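FAD-binding PCMH-type domain-containing protein (Gibberella zeae, PDB 6YJO) is a flavoprotein with covalently bound FAD, a member of the oxygen-dependent FAD-linked oxidoreductase family, and probably oxidises oligosaccharides. Local coordinates at residues A[102-107]-A[418-423]; A[440-445]-A[460-465]. All blocks are in the same frame, centred on the assembly; numbering follows the deposited sequence.

Interaction 1: A[102-107]-A[418-423]; sequences HSYGSF and LWQFSD. With FAD (flavin-adenine dinucleotide), chain C.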
loop_
_atom_site.group_PDB
_atom_site.type_symbol
_atom_site.label_atom_id
_atom_site.label_comp_id
_atom_site.label_asym_id
_atom_site.label_seq_id
_atom_site.Cartn_x
_atom_site.Cartn_y
_atom_site.Cartn_z
ATOM N N HIS A 102 3.917 -3.876 7.641
ATOM C CA HIS A 102 3.032 -4.679 6.806
ATOM C C HIS A 102 3.623 -5.023 5.449
ATOM O O HIS A 102 2.899 -5.575 4.611
ATOM C CB HIS A 102 1.695 -3.964 6.600
ATOM C CG HIS A 102 0.638 -4.391 7.566
ATOM N ND1 HIS A 102 -0.265 -5.399 7.296
ATOM C CD2 HIS A 102 0.366 -3.968 8.822
ATOM C CE1 HIS A 102 -1.065 -5.556 8.335
ATOM N NE2 HIS A 102 -0.701 -4.704 9.275
ATOM N N SER A 103 4.896 -4.720 5.205
ATOM C CA SER A 103 5.545 -5.157 3.979
ATOM C C SER A 103 5.197 -6.612 3.691
ATOM O O SER A 103 5.357 -7.481 4.550
ATOM C CB SER A 103 7.061 -4.995 4.106
ATOM O OG SER A 103 7.683 -5.010 2.832
ATOM N N TYR A 104 4.686 -6.867 2.484
ATOM C CA TYR A 104 4.405 -8.238 2.075
ATOM C C TYR A 104 5.668 -9.083 1.972
ATOM O O TYR A 104 5.564 -10.309 1.840
ATOM C CB TYR A 104 3.666 -8.254 0.734
ATOM C CG TYR A 104 2.220 -7.787 0.791
ATOM C CD1 TYR A 104 1.663 -7.291 1.968
ATOM C CD2 TYR A 104 1.411 -7.855 -0.334
ATOM C CE1 TYR A 104 0.344 -6.872 2.017
ATOM C CE2 TYR A 104 0.089 -7.439 -0.294
ATOM C CZ TYR A 104 -0.437 -6.949 0.882
ATOM O OH TYR A 104 -1.745 -6.534 0.925
ATOM N N GLY A 105 6.846 -8.461 2.032
ATOM C CA GLY A 105 8.105 -9.178 2.027
ATOM C C GLY A 105 9.005 -8.754 3.170
ATOM O O GLY A 105 10.220 -8.957 3.118
ATOM N N SER A 106 8.423 -8.153 4.209
ATOM C CA SER A 106 9.169 -7.758 5.406
ATOM C C SER A 106 10.385 -6.913 5.040
ATOM O O SER A 106 11.457 -7.040 5.631
ATOM C CB SER A 106 9.581 -8.987 6.218
ATOM O OG SER A 106 8.476 -9.839 6.460
ATOM N N PHE A 107 10.217 -6.037 4.044
ATOM C CA PHE A 107 11.284 -5.126 3.644
ATOM C C PHE A 107 11.557 -4.057 4.693
ATOM O O PHE A 107 12.586 -3.384 4.614
ATOM C CB PHE A 107 10.937 -4.465 2.306
ATOM C CG PHE A 107 10.981 -5.404 1.114
ATOM C CD1 PHE A 107 11.359 -6.732 1.248
ATOM C CD2 PHE A 107 10.646 -4.939 -0.151
ATOM C CE1 PHE A 107 11.400 -7.576 0.143
ATOM C CE2 PHE A 107 10.682 -5.779 -1.257
ATOM C CZ PHE A 107 11.063 -7.097 -1.108
ATOM N N LEU A 418 -7.081 -2.396 -10.259
ATOM C CA LEU A 418 -6.041 -2.741 -9.293
ATOM C C LEU A 418 -6.319 -4.151 -8.791
ATOM O O LEU A 418 -7.161 -4.353 -7.911
ATOM C CB LEU A 418 -5.998 -1.739 -8.142
ATOM C CG LEU A 418 -5.151 -2.163 -6.940
ATOM C CD1 LEU A 418 -3.702 -2.391 -7.360
ATOM C CD2 LEU A 418 -5.236 -1.143 -5.809
ATOM N N TRP A 419 -5.604 -5.122 -9.351
ATOM C CA TRP A 419 -5.743 -6.507 -8.931
ATOM C C TRP A 419 -4.831 -6.801 -7.750
ATOM O O TRP A 419 -3.703 -6.306 -7.682
ATOM C CB TRP A 419 -5.397 -7.458 -10.076
ATOM C CG TRP A 419 -6.160 -7.246 -11.347
ATOM C CD1 TRP A 419 -6.170 -6.125 -12.127
ATOM C CD2 TRP A 419 -6.996 -8.202 -12.011
ATOM N NE1 TRP A 419 -6.976 -6.317 -13.223
ATOM C CE2 TRP A 419 -7.494 -7.585 -13.178
ATOM C CE3 TRP A 419 -7.378 -9.518 -11.730
ATOM C CZ2 TRP A 419 -8.354 -8.237 -14.060
ATOM C CZ3 TRP A 419 -8.229 -10.165 -12.608
ATOM C CH2 TRP A 419 -8.707 -9.524 -13.757
ATOM N N GLN A 420 -5.319 -7.614 -6.820
ATOM C CA GLN A 420 -4.471 -8.212 -5.803
ATOM C C GLN A 420 -4.757 -9.703 -5.748
ATOM O O GLN A 420 -5.919 -10.117 -5.682
ATOM C CB GLN A 420 -4.682 -7.585 -4.423
ATOM C CG GLN A 420 -3.617 -8.009 -3.425
ATOM C CD GLN A 420 -3.876 -7.515 -2.018
ATOM O OE1 GLN A 420 -3.007 -7.608 -1.150
ATOM N NE2 GLN A 420 -5.074 -6.997 -1.780
ATOM N N PHE A 421 -3.698 -10.505 -5.798
ATOM C CA PHE A 421 -3.789 -11.952 -5.663
ATOM C C PHE A 421 -3.115 -12.332 -4.355
ATOM O O PHE A 421 -1.946 -11.993 -4.141
ATOM C CB PHE A 421 -3.113 -12.667 -6.835
ATOM C CG PHE A 421 -3.479 -12.115 -8.188
ATOM C CD1 PHE A 421 -2.930 -10.925 -8.643
ATOM C CD2 PHE A 421 -4.343 -12.804 -9.022
ATOM C CE1 PHE A 421 -3.255 -10.424 -9.891
ATOM C CE2 PHE A 421 -4.670 -12.310 -10.272
ATOM C CZ PHE A 421 -4.123 -11.118 -10.706
ATOM N N SER A 422 -3.842 -13.019 -3.480
ATOM C CA SER A 422 -3.297 -13.457 -2.205
ATOM C C SER A 422 -3.485 -14.959 -2.029
ATOM O O SER A 422 -4.361 -15.583 -2.638
ATOM C CB SER A 422 -3.942 -12.710 -1.031
ATOM O OG SER A 422 -3.543 -11.349 -1.019
ATOM N N ASP A 423 -2.627 -15.535 -1.191
ATOM C CA ASP A 423 -2.714 -16.941 -0.813
ATOM C C ASP A 423 -2.262 -17.051 0.631
ATOM O O ASP A 423 -1.148 -16.636 0.964
ATOM C CB ASP A 423 -1.851 -17.819 -1.724
ATOM C CG ASP A 423 -1.815 -19.275 -1.281
ATOM O OD1 ASP A 423 -1.417 -19.551 -0.128
ATOM O OD2 ASP A 423 -2.190 -20.149 -2.092
HETATM P PA FAD C . 6.708 -1.396 6.601
HETATM O O1A FAD C . 7.206 -2.782 6.437
HETATM O O2A FAD C . 7.071 -0.752 7.949
HETATM O O5B FAD C . 7.192 -0.481 5.413
HETATM C C5B FAD C . 7.054 -0.901 4.040
HETATM C C4B FAD C . 8.044 -0.151 3.190
HETATM O O4B FAD C . 8.074 1.238 3.600
HETATM C C3B FAD C . 9.482 -0.651 3.299
HETATM O O3B FAD C . 10.167 -0.497 2.061
HETATM C C2B FAD C . 10.057 0.255 4.386
HETATM O O2B FAD C . 11.470 0.371 4.295
HETATM C C1B FAD C . 9.377 1.577 4.039
HETATM N N9A FAD C . 9.279 2.510 5.159
HETATM C C8A FAD C . 8.582 2.349 6.329
HETATM N N7A FAD C . 8.688 3.356 7.161
HETATM C C5A FAD C . 9.519 4.248 6.490
HETATM C C6A FAD C . 10.018 5.515 6.835
HETATM N N6A FAD C . 9.753 6.139 7.985
HETATM N N1A FAD C . 10.821 6.131 5.938
HETATM C C2A FAD C . 11.090 5.516 4.785
HETATM N N3A FAD C . 10.675 4.325 4.352
HETATM C C4A FAD C . 9.886 3.733 5.261
HETATM N N1 FAD C . -2.418 -1.307 0.669
HETATM C C2 FAD C . -3.371 -0.618 -0.026
HETATM O O2 FAD C . -3.075 0.132 -0.963
HETATM N N3 FAD C . -4.707 -0.754 0.322
HETATM C C4 FAD C . -5.204 -1.545 1.338
HETATM O O4 FAD C . -6.413 -1.588 1.557
HETATM C C4X FAD C . -4.184 -2.272 2.067
HETATM N N5 FAD C . -4.563 -3.045 3.046
HETATM C C5X FAD C . -3.584 -3.734 3.745
HETATM C C6 FAD C . -3.964 -4.588 4.773
HETATM C C7 FAD C . -3.022 -5.280 5.525
HETATM C C7M FAD C . -3.482 -6.175 6.646
HETATM C C8 FAD C . -1.661 -5.172 5.192
HETATM C C8M FAD C . -0.608 -5.912 5.971
HETATM C C9 FAD C . -1.275 -4.337 4.147
HETATM C C9A FAD C . -2.224 -3.626 3.422
HETATM N N10 FAD C . -1.861 -2.769 2.365
HETATM C C10 FAD C . -2.815 -2.084 1.659
HETATM C "C1'" FAD C . -0.457 -2.636 1.956
HETATM C "C2'" FAD C . 0.262 -1.453 2.586
HETATM O "O2'" FAD C . -0.116 -0.247 1.925
HETATM C "C3'" FAD C . 1.769 -1.659 2.425
HETATM O "O3'" FAD C . 2.103 -2.924 2.985
HETATM C "C4'" FAD C . 2.630 -0.590 3.095
HETATM O "O4'" FAD C . 3.720 -0.235 2.245
HETATM C "C5'" FAD C . 3.157 -1.076 4.425
HETATM O "O5'" FAD C . 3.646 0.049 5.179
HETATM P P FAD C . 4.130 -0.131 6.658
HETATM O O1P FAD C . 4.918 1.108 7.096
HETATM O O2P FAD C . 2.979 -0.522 7.510
HETATM O O3P FAD C . 5.127 -1.374 6.481
#
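Tyr104 and Gln420 meet through one hydrogen bond, in which the phenol OH of Tyr104 donates to OE1 of Gln420 over 2.7 Å. Ring and amide lie nearly in one plane, 4° apart, and OE1 sits at the edge of the ring, 3.2 Å from CE2 of Tyr104. The bond meets the carbonyl at 149°, with the donor tilted slightly out of its plane. Gln420 reaches the phenol from strand 417-423 with an extended chain, CG lying anti to the backbone N (chi1 -169°). Another part of the ring edge meets the flavin, CE1 of Tyr104 lying 3.7 Å from C9 of FAD, while Phe345 packs edge-to-face with the phenol. Two residues earlier, ND1 of His102 is bonded covalently to C8M of FAD at 1.5 Å, and NE2 of the same imidazole is hydrogen-bonded to Tyr339. The backbone N of Ser103 donates to O1A of the pyrophosphate (3.3 Å), and just beyond the type I turn Ser103 to Ser106 the N of Phe107 donates to the Ser103 hydroxyl. The Tyr104–Gln420 bond ties this FAD loop to the large antiparallel sheet beside the flavin, whose two-point covalent attachment, through His102 and Cys162, is that of berberine bridge enzyme-like oxidases.

Interaction 2: A[440-445]-A[460-465]; sequences RFRDSV and YLDTQL. With FAD (flavin-adenine dinucleotide), chain C.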
loop_
_atom_site.group_PDB
_atom_site.type_symbol
_atom_site.label_atom_id
_atom_site.label_comp_id
_atom_site.label_asym_id
_atom_site.label_seq_id
_atom_site.Cartn_x
_atom_site.Cartn_y
_atom_site.Cartn_z
ATOM N N ARG A 440 0.192 -18.200 -12.011
ATOM C CA ARG A 440 -0.657 -18.718 -13.079
ATOM C C ARG A 440 -1.899 -17.853 -13.259
ATOM O O ARG A 440 -2.341 -17.619 -14.390
ATOM C CB ARG A 440 -1.034 -20.171 -12.780
ATOM C CG ARG A 440 -2.163 -20.723 -13.634
ATOM C CD ARG A 440 -2.275 -22.239 -13.510
ATOM N NE ARG A 440 -2.143 -22.692 -12.124
ATOM C CZ ARG A 440 -1.265 -23.597 -11.691
ATOM N NH1 ARG A 440 -0.421 -24.192 -12.525
ATOM N NH2 ARG A 440 -1.242 -23.919 -10.405
ATOM N N PHE A 441 -2.477 -17.368 -12.159
ATOM C CA PHE A 441 -3.601 -16.444 -12.267
ATOM C C PHE A 441 -3.162 -15.128 -12.898
ATOM O O PHE A 441 -3.785 -14.643 -13.850
ATOM C CB PHE A 441 -4.214 -16.183 -10.888
ATOM C CG PHE A 441 -4.895 -17.377 -10.275
ATOM C CD1 PHE A 441 -5.285 -18.462 -11.047
ATOM C CD2 PHE A 441 -5.156 -17.405 -8.914
ATOM C CE1 PHE A 441 -5.915 -19.549 -10.472
ATOM C CE2 PHE A 441 -5.784 -18.488 -8.337
ATOM C CZ PHE A 441 -6.163 -19.563 -9.117
ATOM N N ARG A 442 -2.089 -14.533 -12.372
ATOM C CA ARG A 442 -1.630 -13.242 -12.874
ATOM C C ARG A 442 -1.279 -13.313 -14.357
ATOM O O ARG A 442 -1.652 -12.424 -15.133
ATOM C CB ARG A 442 -0.434 -12.764 -12.042
ATOM C CG ARG A 442 0.467 -11.746 -12.725
ATOM C CD ARG A 442 1.411 -11.070 -11.730
ATOM N NE ARG A 442 2.818 -11.236 -12.095
ATOM C CZ ARG A 442 3.638 -12.148 -11.576
ATOM N NH1 ARG A 442 3.213 -13.001 -10.649
ATOM N NH2 ARG A 442 4.898 -12.207 -11.985
ATOM N N ASP A 443 -0.576 -14.365 -14.777
ATOM C CA ASP A 443 -0.178 -14.467 -16.178
ATOM C C ASP A 443 -1.384 -14.639 -17.093
ATOM O O ASP A 443 -1.405 -14.100 -18.205
ATOM C CB ASP A 443 0.796 -15.627 -16.366
ATOM C CG ASP A 443 2.107 -15.405 -15.645
ATOM O OD1 ASP A 443 2.456 -14.231 -15.400
ATOM O OD2 ASP A 443 2.787 -16.401 -15.323
ATOM N N SER A 444 -2.390 -15.399 -16.652
ATOM C CA SER A 444 -3.592 -15.594 -17.459
ATOM C C SER A 444 -4.208 -14.266 -17.882
ATOM O O SER A 444 -4.902 -14.199 -18.902
ATOM C CB SER A 444 -4.617 -16.417 -16.676
ATOM O OG SER A 444 -5.216 -15.641 -15.653
ATOM N N VAL A 445 -3.966 -13.204 -17.112
ATOM C CA VAL A 445 -4.498 -11.885 -17.437
ATOM C C VAL A 445 -3.624 -11.185 -18.470
ATOM O O VAL A 445 -4.133 -10.577 -19.418
ATOM C CB VAL A 445 -4.628 -11.046 -16.151
ATOM C CG1 VAL A 445 -4.859 -9.584 -16.494
ATOM C CG2 VAL A 445 -5.741 -11.585 -15.264
ATOM N N TYR A 460 1.519 -3.681 -2.811
ATOM C CA TYR A 460 1.227 -5.111 -2.940
ATOM C C TYR A 460 2.384 -5.831 -3.624
ATOM O O TYR A 460 2.188 -6.624 -4.548
ATOM C CB TYR A 460 -0.070 -5.322 -3.719
ATOM C CG TYR A 460 -1.334 -4.772 -3.082
ATOM C CD1 TYR A 460 -1.385 -4.431 -1.734
ATOM C CD2 TYR A 460 -2.490 -4.611 -3.837
ATOM C CE1 TYR A 460 -2.544 -3.939 -1.166
ATOM C CE2 TYR A 460 -3.646 -4.123 -3.281
ATOM C CZ TYR A 460 -3.676 -3.785 -1.945
ATOM O OH TYR A 460 -4.844 -3.292 -1.389
ATOM N N LEU A 461 3.608 -5.559 -3.176
ATOM C CA LEU A 461 4.788 -6.004 -3.907
ATOM C C LEU A 461 4.803 -7.519 -4.057
ATOM O O LEU A 461 4.506 -8.262 -3.116
ATOM C CB LEU A 461 6.060 -5.533 -3.200
ATOM C CG LEU A 461 6.261 -5.958 -1.743
ATOM C CD1 LEU A 461 7.130 -7.204 -1.652
ATOM C CD2 LEU A 461 6.868 -4.812 -0.945
ATOM N N ASP A 462 5.141 -7.970 -5.264
ATOM C CA ASP A 462 5.325 -9.387 -5.550
ATOM C C ASP A 462 6.752 -9.758 -5.165
ATOM O O ASP A 462 7.710 -9.328 -5.816
ATOM C CB ASP A 462 5.052 -9.682 -7.021
ATOM C CG ASP A 462 5.118 -11.160 -7.338
ATOM O OD1 ASP A 462 5.750 -11.903 -6.561
ATOM O OD2 ASP A 462 4.530 -11.580 -8.358
ATOM N N THR A 463 6.888 -10.569 -4.118
ATOM C CA THR A 463 8.200 -10.803 -3.530
ATOM C C THR A 463 9.102 -11.621 -4.446
ATOM O O THR A 463 10.329 -11.506 -4.359
ATOM C CB THR A 463 8.036 -11.499 -2.182
ATOM O OG1 THR A 463 9.237 -11.349 -1.417
ATOM C CG2 THR A 463 7.731 -12.982 -2.374
ATOM N N GLN A 464 8.529 -12.436 -5.331
ATOM C CA GLN A 464 9.311 -13.350 -6.155
ATOM C C GLN A 464 9.913 -12.681 -7.388
ATOM O O GLN A 464 10.486 -13.379 -8.232
ATOM C CB GLN A 464 8.443 -14.535 -6.594
ATOM C CG GLN A 464 7.825 -15.324 -5.450
ATOM C CD GLN A 464 8.864 -15.966 -4.551
ATOM O OE1 GLN A 464 9.161 -15.459 -3.470
ATOM N NE2 GLN A 464 9.418 -17.091 -4.993
ATOM N N LEU A 465 9.810 -11.360 -7.509
ATOM C CA LEU A 465 10.225 -10.665 -8.721
ATOM C C LEU A 465 11.685 -10.236 -8.660
ATOM O O LEU A 465 12.186 -9.833 -7.606
ATOM C CB LEU A 465 9.342 -9.440 -8.958
ATOM C CG LEU A 465 7.944 -9.744 -9.491
ATOM C CD1 LEU A 465 7.165 -8.461 -9.678
ATOM C CD2 LEU A 465 8.029 -10.516 -10.800
HETATM P PA FAD C . 6.708 -1.396 6.601
HETATM O O1A FAD C . 7.206 -2.782 6.437
HETATM O O2A FAD C . 7.071 -0.752 7.949
HETATM O O5B FAD C . 7.192 -0.481 5.413
HETATM C C5B FAD C . 7.054 -0.901 4.040
HETATM C C4B FAD C . 8.044 -0.151 3.190
HETATM O O4B FAD C . 8.074 1.238 3.600
HETATM C C3B FAD C . 9.482 -0.651 3.299
HETATM O O3B FAD C . 10.167 -0.497 2.061
HETATM C C2B FAD C . 10.057 0.255 4.386
HETATM O O2B FAD C . 11.470 0.371 4.295
HETATM C C1B FAD C . 9.377 1.577 4.039
HETATM N N9A FAD C . 9.279 2.510 5.159
HETATM C C8A FAD C . 8.582 2.349 6.329
HETATM N N7A FAD C . 8.688 3.356 7.161
HETATM C C5A FAD C . 9.519 4.248 6.490
HETATM C C6A FAD C . 10.018 5.515 6.835
HETATM N N6A FAD C . 9.753 6.139 7.985
HETATM N N1A FAD C . 10.821 6.131 5.938
HETATM C C2A FAD C . 11.090 5.516 4.785
HETATM N N3A FAD C . 10.675 4.325 4.352
HETATM C C4A FAD C . 9.886 3.733 5.261
HETATM N N1 FAD C . -2.418 -1.307 0.669
HETATM C C2 FAD C . -3.371 -0.618 -0.026
HETATM O O2 FAD C . -3.075 0.132 -0.963
HETATM N N3 FAD C . -4.707 -0.754 0.322
HETATM C C4 FAD C . -5.204 -1.545 1.338
HETATM O O4 FAD C . -6.413 -1.588 1.557
HETATM C C4X FAD C . -4.184 -2.272 2.067
HETATM N N5 FAD C . -4.563 -3.045 3.046
HETATM C C5X FAD C . -3.584 -3.734 3.745
HETATM C C6 FAD C . -3.964 -4.588 4.773
HETATM C C7 FAD C . -3.022 -5.280 5.525
HETATM C C7M FAD C . -3.482 -6.175 6.646
HETATM C C8 FAD C . -1.661 -5.172 5.192
HETATM C C8M FAD C . -0.608 -5.912 5.971
HETATM C C9 FAD C . -1.275 -4.337 4.147
HETATM C C9A FAD C . -2.224 -3.626 3.422
HETATM N N10 FAD C . -1.861 -2.769 2.365
HETATM C C10 FAD C . -2.815 -2.084 1.659
HETATM C "C1'" FAD C . -0.457 -2.636 1.956
HETATM C "C2'" FAD C . 0.262 -1.453 2.586
HETATM O "O2'" FAD C . -0.116 -0.247 1.925
HETATM C "C3'" FAD C . 1.769 -1.659 2.425
HETATM O "O3'" FAD C . 2.103 -2.924 2.985
HETATM C "C4'" FAD C . 2.630 -0.590 3.095
HETATM O "O4'" FAD C . 3.720 -0.235 2.245
HETATM C "C5'" FAD C . 3.157 -1.076 4.425
HETATM O "O5'" FAD C . 3.646 0.049 5.179
HETATM P P FAD C . 4.130 -0.131 6.658
HETATM O O1P FAD C . 4.918 1.108 7.096
HETATM O O2P FAD C . 2.979 -0.522 7.510
HETATM O O3P FAD C . 5.127 -1.374 6.481
#
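Arg442, its chain bent at chi3 (123°), extends from helix 431-446 to Asp462, forming a buried salt bridge of 3.0 Å between NH1 of Arg442 and OD2 of Asp462. The carboxylate oxygen stands over one face of the guanidinium, 2.9 Å above its plane and off centre, and the two flat groups are almost perpendicular (86°). No N-H points at OD2, so the attraction is one of charge alone. Beside it, the methyl CD2 of Leu465 approaches NH2 of Arg442 to 3.8 Å, and Met456 touches all three side chains. In the next shell, strand 346-352 fixes the carboxylate: Tyr346 OH is bonded to OD1 and Thr348 OG1 to OD2. With CG anti to the backbone N (chi1 -175°), Asp462 also brings OD1 to the backbone N of Gln464 at 3.1 Å, an Asx turn within the type I turn 462-465. Two residues before Asp462, Tyr460 comes up to the flavin, its OH 3.1 Å from N3 of FAD and its CE1 3.2 Å from N1. The salt bridge joins a helix packed on the large antiparallel sheet to the berberine-like C-terminal segment, whose loop lines the flavin pocket, as in other berberine bridge enzyme-like oxidases.

In the fold
From the N terminus, the chain first enters the FAD-binding part, where residues 102-107 form a loop between strands 95-98 and 116-119. Interaction 1 closes over 310 intervening residues, joining that loop to strand 417-423 of the seven-stranded antiparallel sheet. Helix 431-446 follows directly, and interaction 2 closes a short loop of 14 residues back to 460-465. The two are therefore in series, neither nested nor crossed, yet their centres lie 10 Å apart and both border FAD. They also touch: Tyr460 packs against Tyr104 and Gln420, and Phe421 against Phe441, so strand 417-423 has the flavin loops on one face and helix 431-446 on the other.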